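Local coordinates for protein 2-aminomuconate 6-semialdehyde dehydrogenase (Burkholderia cenocepacia, PDB 4U3W) that probably oxidises the aldehyde group of 2-aminomuconate 6-semialdehyde to the carboxylic acid with nicotinamide adenine dinucleotide (NAD+ or NADP+) as electron acceptor, at residues Val269-Gly274 with Ser480-Glu485. Sequence-based numbering, arbitrary orientation.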
ATOM      1  N   VAL A 269      -4.458 -19.997 -13.633  1.00 40.55           N
ATOM      2  CA  VAL A 269      -5.888 -20.219 -13.549  1.00 38.76           C
ATOM      3  C   VAL A 269      -6.515 -19.286 -12.518  1.00 37.91           C
ATOM      4  O   VAL A 269      -5.940 -19.054 -11.447  1.00 39.22           O
ATOM      5  CB  VAL A 269      -6.233 -21.690 -13.158  1.00 45.07           C
ATOM      6  CG1 VAL A 269      -6.088 -22.657 -14.363  1.00 40.55           C
ATOM      7  CG2 VAL A 269      -5.358 -22.147 -12.005  1.00 47.36           C
ATOM      8  N   SER A 270      -7.692 -18.790 -12.854  1.00 35.59           N
ATOM      9  CA  SER A 270      -8.537 -18.062 -11.910  1.00 37.88           C
ATOM     10  C   SER A 270      -9.959 -18.611 -11.988  1.00 35.53           C
ATOM     11  O   SER A 270     -10.611 -18.544 -13.043  1.00 37.33           O
ATOM     12  CB  SER A 270      -8.504 -16.542 -12.192  1.00 40.55           C
ATOM     13  OG  SER A 270      -9.259 -15.796 -11.192  1.00 39.95           O
ATOM     14  N   PHE A 271     -10.463 -19.131 -10.869  1.00 34.77           N
ATOM     15  CA  PHE A 271     -11.775 -19.813 -10.872  1.00 35.50           C
ATOM     16  C   PHE A 271     -12.789 -19.197  -9.918  1.00 33.75           C
ATOM     17  O   PHE A 271     -12.466 -18.941  -8.773  1.00 35.88           O
ATOM     18  CB  PHE A 271     -11.632 -21.297 -10.473  1.00 33.50           C
ATOM     19  CG  PHE A 271     -10.842 -22.115 -11.422  1.00 36.30           C
ATOM     20  CD1 PHE A 271     -10.782 -21.803 -12.776  1.00 33.85           C
ATOM     21  CD2 PHE A 271     -10.139 -23.217 -10.946  1.00 38.86           C
ATOM     22  CE1 PHE A 271     -10.039 -22.620 -13.650  1.00 36.83           C
ATOM     23  CE2 PHE A 271      -9.392 -24.031 -11.808  1.00 39.77           C
ATOM     24  CZ  PHE A 271      -9.339 -23.723 -13.168  1.00 38.87           C
ATOM     25  N   GLU A 272     -14.013 -18.988 -10.384  1.00 31.92           N
ATOM     26  CA  GLU A 272     -15.116 -18.624  -9.513  1.00 33.94           C
ATOM     27  C   GLU A 272     -16.182 -19.710  -9.712  1.00 34.98           C
ATOM     28  O   GLU A 272     -16.777 -19.799 -10.802  1.00 34.05           O
ATOM     29  CB  GLU A 272     -15.655 -17.240  -9.866  1.00 37.84           C
ATOM     30  CG  GLU A 272     -14.623 -16.120  -9.631  1.00 43.49           C
ATOM     31  CD  GLU A 272     -14.883 -14.845 -10.468  1.00 48.14           C
ATOM     32  OE1 GLU A 272     -15.848 -14.819 -11.291  1.00 51.60           O
ATOM     33  OE2 GLU A 272     -14.145 -13.842 -10.269  1.00 45.40           O
ATOM     34  N   LEU A 273     -16.376 -20.569  -8.708  1.00 34.56           N
ATOM     35  CA  LEU A 273     -17.044 -21.851  -8.976  1.00 32.86           C
ATOM     36  C   LEU A 273     -18.393 -21.930  -8.206  1.00 41.52           C
ATOM     37  O   LEU A 273     -19.061 -20.894  -8.010  1.00 38.61           O
ATOM     38  CB  LEU A 273     -16.119 -23.016  -8.638  1.00 31.00           C
ATOM     39  CG  LEU A 273     -14.751 -23.012  -9.392  1.00 34.30           C
ATOM     40  CD1 LEU A 273     -13.857 -24.152  -8.958  1.00 33.64           C
ATOM     41  CD2 LEU A 273     -14.934 -23.036 -10.909  1.00 33.59           C
ATOM     42  N   GLY A 274     -18.813 -23.130  -7.793  1.00 39.00           N
ATOM     43  CA  GLY A 274     -20.149 -23.252  -7.199  1.00 36.87           C
ATOM     44  C   GLY A 274     -20.241 -22.732  -5.776  1.00 37.02           C
ATOM     45  O   GLY A 274     -19.225 -22.339  -5.167  1.00 33.06           O
ATOM     46  N   SER A 480     -15.215 -23.580  -3.912  1.00 46.24           N
ATOM     47  CA  SER A 480     -15.881 -22.455  -4.583  1.00 45.09           C
ATOM     48  C   SER A 480     -14.952 -21.565  -5.428  1.00 44.50           C
ATOM     49  O   SER A 480     -15.397 -20.577  -6.028  1.00 43.62           O
ATOM     50  CB  SER A 480     -16.611 -21.558  -3.538  1.00 44.56           C
ATOM     51  OG  SER A 480     -17.641 -22.307  -2.903  1.00 44.93           O
ATOM     52  N   GLY A 481     -13.666 -21.888  -5.443  1.00 45.00           N
ATOM     53  CA  GLY A 481     -12.753 -21.084  -6.240  1.00 44.43           C
ATOM     54  C   GLY A 481     -11.262 -21.231  -5.993  1.00 44.86           C
ATOM     55  O   GLY A 481     -10.811 -21.956  -5.102  1.00 45.70           O
ATOM     56  N   LEU A 482     -10.513 -20.507  -6.821  1.00 44.27           N
ATOM     57  CA  LEU A 482      -9.059 -20.437  -6.779  1.00 44.43           C
ATOM     58  C   LEU A 482      -8.732 -19.001  -7.127  1.00 43.46           C
ATOM     59  O   LEU A 482      -9.251 -18.496  -8.127  1.00 42.83           O
ATOM     60  CB  LEU A 482      -8.435 -21.407  -7.797  1.00 46.82           C
ATOM     61  CG  LEU A 482      -7.276 -22.343  -7.451  1.00 51.06           C
ATOM     62  CD1 LEU A 482      -7.470 -23.002  -6.082  1.00 52.46           C
ATOM     63  CD2 LEU A 482      -7.140 -23.400  -8.545  1.00 46.14           C
ATOM     64  N   GLY A 483      -7.927 -18.334  -6.291  1.00 43.42           N
ATOM     65  CA  GLY A 483      -7.549 -16.939  -6.517  1.00 42.60           C
ATOM     66  C   GLY A 483      -8.620 -15.916  -6.153  1.00 48.68           C
ATOM     67  O   GLY A 483      -9.742 -16.266  -5.756  1.00 42.22           O
ATOM     68  N   ARG A 484      -8.249 -14.643  -6.299  1.00 41.43           N
ATOM     69  CA  ARG A 484      -9.143 -13.524  -6.104  1.00 44.14           C
ATOM     70  C   ARG A 484      -9.042 -12.616  -7.328  1.00 44.92           C
ATOM     71  O   ARG A 484      -7.964 -12.498  -7.936  1.00 40.00           O
ATOM     72  CB  ARG A 484      -8.774 -12.741  -4.807  1.00 41.03           C
ATOM     73  CG  ARG A 484      -9.065 -13.532  -3.489  1.00 41.81           C
ATOM     74  CD  ARG A 484     -10.577 -13.751  -3.259  1.00 41.73           C
ATOM     75  NE  ARG A 484     -10.876 -14.418  -1.978  1.00 42.46           N
ATOM     76  CZ  ARG A 484     -10.856 -15.739  -1.788  1.00 43.18           C
ATOM     77  NH1 ARG A 484     -10.547 -16.571  -2.805  1.00 43.28           N
ATOM     78  NH2 ARG A 484     -11.145 -16.242  -0.583  1.00 43.87           N
ATOM     79  N   GLU A 485     -10.154 -11.978  -7.683  1.00 39.67           N
ATOM     80  CA  GLU A 485     -10.136 -10.909  -8.677  1.00 39.02           C
ATOM     81  C   GLU A 485     -10.761  -9.677  -8.017  1.00 39.49           C
ATOM     82  O   GLU A 485     -11.418  -9.799  -6.974  1.00 41.75           O
ATOM     83  CB  GLU A 485     -10.881 -11.329  -9.952  1.00 41.87           C
ATOM     84  CG  GLU A 485     -10.239 -12.579 -10.606  1.00 42.70           C
ATOM     85  CD  GLU A 485     -10.577 -12.748 -12.092  1.00 43.50           C
ATOM     86  OE1 GLU A 485     -10.923 -11.747 -12.753  1.00 40.10           O
ATOM     87  OE2 GLU A 485     -10.520 -13.910 -12.588  1.00 45.17           O
TER
HETATM   88  O   HOH W   1      -7.010 -14.794  -9.636  1.00 34.54           O
HETATM   89  O   HOH W   2     -12.434 -16.346 -12.192  1.00 34.63           O
HETATM   90  O   HOH W   3     -10.283 -15.990  -8.901  1.00 35.74           O
HETATM   91  O   HOH W   4     -12.140 -17.623  -6.417  1.00 33.14           O
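Phe-271 and Leu-482 face each other as a hydrogen-bonded antiparallel pair and show how a two-residue strand can be secured at the end of a sheet within one chain. The amide of Phe-271 donates to Leu-482 O at 3.1 Å; Leu-482 N returns the bond to Phe-271 O. Beyond the non-hydrogen-bonded pair Glu-272/Gly-481, where the bare CA of Gly-481 comes within 3.3 Å of Phe-271 O, Leu-273 N reaches Ser-480 O at 2.9 Å. Ser-480 OG adds a side-chain bond to Gly-274 O, 2.8 Å long, and also meets Gly-435 N, extending the pairing past the strand end.

Apolar contacts occupy the Phe-271/Leu-482 face. These two side chains run side by side in the same direction, Leu-482 CD2 lying 3.8 Å from Phe-271 CD2, with Val-269 CG2 touching the same methyl. Met-259 of helix 252-261 packs on both Phe-271 and Leu-482, and Val-266 of a second subunit also reaches Phe-271.

At the other end, polar side chains take over. Ser-270 donates through OG to the anti lone pair of Glu-485 OE2 at 2.7 Å; its chi1 of -175° swings the hydroxyl away from the backbone N and out to that carboxylate. A water joins Ser-270 OG to Arg-484 O. Thr-247 gives Glu-485 OE2 a second bond and Tyr-494 binds OE1, so both carboxylate oxygens are held. The side chain of Glu-272 crosses that of Glu-485 at about a right angle, their carboxylate planes turned 45° against each other, OE2 to OE2 4.3 Å; the Glu-272 oxygens bond instead to Thr-249 (OE1) and Trp-181 (OE2).

Strand 268-272, parallel to 245-249, ends on Glu-272, the first residue of the Glu-Leu-Gly-Gly signature of aldehyde dehydrogenases; strand 481-482 adds an antiparallel strand beside it in this Rossmann-like sheet.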